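PDB 5XB0: peptidyl-prolyl cis-trans isomerase from [Pseudomonas syringae] pv. tomato str. DC3000, which probably catalyses the cis-trans isomerisation of peptide bonds preceding proline in proteins, through the FKBP-type domain that makes up most of this chain. Local coordinates for residues T6-M17 / D117-E125. Sequence-based numbering, arbitrary orientation.
Sequences TEAALKAERTFM and DPFTPLVFE
F119 lays one face of its ring against L10, whose CD2 comes within 3.5 Å of F119 CD1, while A9 CB and T6 OG1 approach the same ring obliquely. The contact joins the N-terminal helix 6-21 to the loop that leads into strand 122-132 of the FKBP fold, and illustrates how a helix can dock on a β-sheet domain through side chains spaced along one flank. The left-handed backbone conformation of F119 (phi 62°) goes with a CB directed at the helix, whereas that of the next residue, T120, points away.

One helical turn beyond A9 comes E13, which together with F16 and M17 packs against P121. The CG methylene of E13 lies 3.9 Å from P121 CD, and F16 CD2 reaches to 3.6 Å from P121 CG. M17 adds its sulfur: the folded-back chain sets SD 3.7 Å from P121 CB. With its CG anti to the backbone N (chi1 180°), the F16 ring extends across the proline to V123, whose CG2 sits at the ring edge, near its plane. V100 of the neighbouring strand 96-101 also touches F16 and M17.

E13 carries its buried carboxylate past P121, and OE2 is hydrogen-bonded to the hydroxyl of S103; the nearby F119 O, another acceptor, is no partner for it. Between the two backbones the polar link runs through a water, which donates to A9 O and to F119 O at 2.7 Å each.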
loop_
_atom_site.group_PDB
_atom_site.type_symbol
_atom_site.label_atom_id
_atom_site.label_comp_id
_atom_site.label_asym_id
_atom_site.label_seq_id
_atom_site.Cartn_x
_atom_site.Cartn_y
_atom_site.Cartn_z
ATOM N N THR A 6 -4.300 20.766 8.058
ATOM C CA THR A 6 -3.978 19.474 8.647
ATOM C C THR A 6 -5.184 18.877 9.356
ATOM O O THR A 6 -5.478 17.699 9.189
ATOM C CB THR A 6 -2.811 19.585 9.644
ATOM O OG1 THR A 6 -1.640 20.031 8.958
ATOM C CG2 THR A 6 -2.530 18.244 10.288
ATOM N N GLU A 7 -5.900 19.701 10.117
ATOM C CA GLU A 7 -7.046 19.222 10.867
ATOM C C GLU A 7 -8.038 18.516 9.946
ATOM O O GLU A 7 -8.430 17.382 10.208
ATOM C CB GLU A 7 -7.731 20.378 11.612
ATOM C CG GLU A 7 -8.937 19.944 12.425
ATOM C CD GLU A 7 -9.518 21.068 13.266
ATOM O OE1 GLU A 7 -8.901 22.154 13.330
ATOM O OE2 GLU A 7 -10.592 20.856 13.871
ATOM N N ALA A 8 -8.412 19.174 8.853
ATOM C CA ALA A 8 -9.391 18.616 7.927
ATOM C C ALA A 8 -8.837 17.423 7.157
ATOM O O ALA A 8 -9.521 16.411 6.977
ATOM C CB ALA A 8 -9.860 19.682 6.961
ATOM N N ALA A 9 -7.599 17.547 6.693
ATOM C CA ALA A 9 -6.972 16.474 5.927
ATOM C C ALA A 9 -6.807 15.222 6.778
ATOM O O ALA A 9 -7.060 14.111 6.312
ATOM C CB ALA A 9 -5.629 16.931 5.381
ATOM N N LEU A 10 -6.399 15.405 8.029
ATOM C CA LEU A 10 -6.234 14.283 8.942
ATOM C C LEU A 10 -7.571 13.619 9.248
ATOM O O LEU A 10 -7.655 12.398 9.316
ATOM C CB LEU A 10 -5.563 14.729 10.246
ATOM C CG LEU A 10 -4.047 14.932 10.195
ATOM C CD1 LEU A 10 -3.515 15.151 11.603
ATOM C CD2 LEU A 10 -3.360 13.745 9.551
ATOM N N LYS A 11 -8.614 14.423 9.437
ATOM C CA LYS A 11 -9.938 13.873 9.682
ATOM C C LYS A 11 -10.411 13.068 8.480
ATOM O O LYS A 11 -10.996 12.000 8.641
ATOM C CB LYS A 11 -10.942 14.985 10.010
ATOM C CG LYS A 11 -12.357 14.477 10.241
ATOM C CD LYS A 11 -13.246 15.571 10.801
ATOM C CE LYS A 11 -14.613 15.026 11.187
ATOM N NZ LYS A 11 -15.456 16.072 11.815
ATOM N N ALA A 12 -10.167 13.582 7.278
ATOM C CA ALA A 12 -10.584 12.895 6.061
ATOM C C ALA A 12 -9.835 11.571 5.917
ATOM O O ALA A 12 -10.426 10.548 5.560
ATOM C CB ALA A 12 -10.358 13.772 4.840
ATOM N N GLU A 13 -8.540 11.584 6.213
ATOM C CA GLU A 13 -7.779 10.345 6.152
ATOM C C GLU A 13 -8.311 9.340 7.169
ATOM O O GLU A 13 -8.509 8.170 6.839
ATOM C CB GLU A 13 -6.283 10.565 6.391
ATOM C CG GLU A 13 -5.568 9.217 6.448
ATOM C CD GLU A 13 -4.072 9.297 6.588
ATOM O OE1 GLU A 13 -3.468 8.224 6.801
ATOM O OE2 GLU A 13 -3.502 10.399 6.484
ATOM N N ARG A 14 -8.544 9.790 8.400
ATOM C CA ARG A 14 -9.017 8.889 9.444
ATOM C C ARG A 14 -10.356 8.259 9.073
ATOM O O ARG A 14 -10.557 7.065 9.301
ATOM C CB ARG A 14 -9.130 9.617 10.787
ATOM C CG ARG A 14 -7.782 9.936 11.413
ATOM C CD ARG A 14 -7.760 9.587 12.891
ATOM N NE ARG A 14 -8.897 10.153 13.605
ATOM C CZ ARG A 14 -9.103 10.006 14.911
ATOM N NH1 ARG A 14 -8.244 9.309 15.643
ATOM N NH2 ARG A 14 -10.165 10.554 15.486
ATOM N N THR A 15 -11.269 9.037 8.499
ATOM C CA THR A 15 -12.584 8.478 8.177
ATOM C C THR A 15 -12.485 7.548 6.970
ATOM O O THR A 15 -13.180 6.534 6.908
ATOM C CB THR A 15 -13.661 9.569 7.913
ATOM O OG1 THR A 15 -13.295 10.378 6.791
ATOM C CG2 THR A 15 -13.823 10.452 9.118
ATOM N N PHE A 16 -11.608 7.870 6.025
ATOM C CA PHE A 16 -11.375 6.953 4.912
ATOM C C PHE A 16 -10.831 5.621 5.428
ATOM O O PHE A 16 -11.324 4.545 5.059
ATOM C CB PHE A 16 -10.404 7.559 3.892
ATOM C CG PHE A 16 -10.123 6.657 2.717
ATOM C CD1 PHE A 16 -11.016 6.573 1.661
ATOM C CD2 PHE A 16 -8.977 5.880 2.679
ATOM C CE1 PHE A 16 -10.760 5.743 0.583
ATOM C CE2 PHE A 16 -8.724 5.046 1.619
ATOM C CZ PHE A 16 -9.612 4.974 0.565
ATOM N N MET A 17 -9.805 5.690 6.272
ATOM C CA MET A 17 -9.189 4.478 6.788
ATOM C C MET A 17 -10.165 3.674 7.635
ATOM O O MET A 17 -10.218 2.456 7.517
ATOM C CB MET A 17 -7.931 4.803 7.605
ATOM C CG MET A 17 -6.769 5.354 6.787
ATOM S SD MET A 17 -6.202 4.274 5.447
ATOM C CE MET A 17 -5.638 2.829 6.357
ATOM N N ASP A 117 -0.864 14.561 -2.519
ATOM C CA ASP A 117 -1.015 15.589 -1.499
ATOM C C ASP A 117 -0.554 15.076 -0.138
ATOM O O ASP A 117 -0.501 13.866 0.094
ATOM C CB ASP A 117 -2.474 16.047 -1.401
ATOM C CG ASP A 117 -2.937 16.812 -2.625
ATOM O OD1 ASP A 117 -2.080 17.331 -3.364
ATOM O OD2 ASP A 117 -4.163 16.890 -2.834
ATOM N N PRO A 118 -0.214 15.994 0.770
ATOM C CA PRO A 118 -0.025 15.618 2.171
ATOM C C PRO A 118 -1.203 14.801 2.703
ATOM O O PRO A 118 -2.342 15.042 2.303
ATOM C CB PRO A 118 0.066 16.978 2.882
ATOM C CG PRO A 118 0.667 17.878 1.829
ATOM C CD PRO A 118 0.037 17.427 0.544
ATOM N N PHE A 119 -0.916 13.830 3.566
ATOM C CA PHE A 119 -1.940 13.096 4.305
ATOM C C PHE A 119 -2.892 12.334 3.398
ATOM O O PHE A 119 -4.099 12.286 3.635
ATOM C CB PHE A 119 -2.716 14.054 5.218
ATOM C CG PHE A 119 -1.822 14.877 6.093
ATOM C CD1 PHE A 119 -0.994 14.256 7.006
ATOM C CD2 PHE A 119 -1.764 16.251 5.963
ATOM C CE1 PHE A 119 -0.144 15.004 7.805
ATOM C CE2 PHE A 119 -0.919 17.011 6.766
ATOM C CZ PHE A 119 -0.112 16.385 7.686
ATOM N N THR A 120 -2.323 11.708 2.376
ATOM C CA THR A 120 -3.111 10.906 1.447
ATOM C C THR A 120 -2.865 9.413 1.670
ATOM O O THR A 120 -1.775 8.910 1.388
ATOM C CB THR A 120 -2.777 11.261 -0.002
ATOM O OG1 THR A 120 -2.990 12.661 -0.212
ATOM C CG2 THR A 120 -3.650 10.484 -0.968
ATOM N N PRO A 121 -3.877 8.696 2.179
ATOM C CA PRO A 121 -3.771 7.233 2.192
ATOM C C PRO A 121 -3.735 6.682 0.764
ATOM O O PRO A 121 -4.299 7.294 -0.138
ATOM C CB PRO A 121 -5.030 6.790 2.941
ATOM C CG PRO A 121 -5.999 7.925 2.774
ATOM C CD PRO A 121 -5.199 9.184 2.606
ATOM N N LEU A 122 -3.058 5.561 0.557
ATOM C CA LEU A 122 -2.891 5.012 -0.791
ATOM C C LEU A 122 -3.531 3.640 -0.897
ATOM O O LEU A 122 -3.498 2.865 0.056
ATOM C CB LEU A 122 -1.409 4.917 -1.152
ATOM C CG LEU A 122 -0.609 6.219 -1.048
ATOM C CD1 LEU A 122 0.845 5.982 -1.454
ATOM C CD2 LEU A 122 -1.255 7.284 -1.930
ATOM N N VAL A 123 -4.098 3.338 -2.062
ATOM C CA VAL A 123 -4.726 2.039 -2.296
ATOM C C VAL A 123 -3.963 1.298 -3.376
ATOM O O VAL A 123 -3.849 1.781 -4.494
ATOM C CB VAL A 123 -6.193 2.188 -2.720
ATOM C CG1 VAL A 123 -6.840 0.830 -2.871
ATOM C CG2 VAL A 123 -6.955 3.043 -1.690
ATOM N N PHE A 124 -3.412 0.141 -3.024
ATOM C CA PHE A 124 -2.656 -0.667 -3.982
ATOM C C PHE A 124 -3.362 -1.962 -4.308
ATOM O O PHE A 124 -3.960 -2.582 -3.438
ATOM C CB PHE A 124 -1.276 -1.012 -3.430
ATOM C CG PHE A 124 -0.332 0.137 -3.391
ATOM C CD1 PHE A 124 0.483 0.409 -4.476
ATOM C CD2 PHE A 124 -0.230 0.930 -2.260
ATOM C CE1 PHE A 124 1.377 1.475 -4.437
ATOM C CE2 PHE A 124 0.658 2.003 -2.222
ATOM C CZ PHE A 124 1.464 2.265 -3.312
ATOM N N GLU A 125 -3.281 -2.380 -5.563
ATOM C CA GLU A 125 -3.548 -3.770 -5.876
ATOM C C GLU A 125 -2.221 -4.388 -6.301
ATOM O O GLU A 125 -1.556 -3.849 -7.172
ATOM C CB GLU A 125 -4.614 -3.893 -6.962
ATOM C CG GLU A 125 -5.981 -3.443 -6.457
ATOM C CD GLU A 125 -7.138 -4.030 -7.239
ATOM O OE1 GLU A 125 -6.932 -5.034 -7.957
ATOM O OE2 GLU A 125 -8.258 -3.488 -7.123
HETATM O O HOH W 1 -6.540 13.425 3.705
#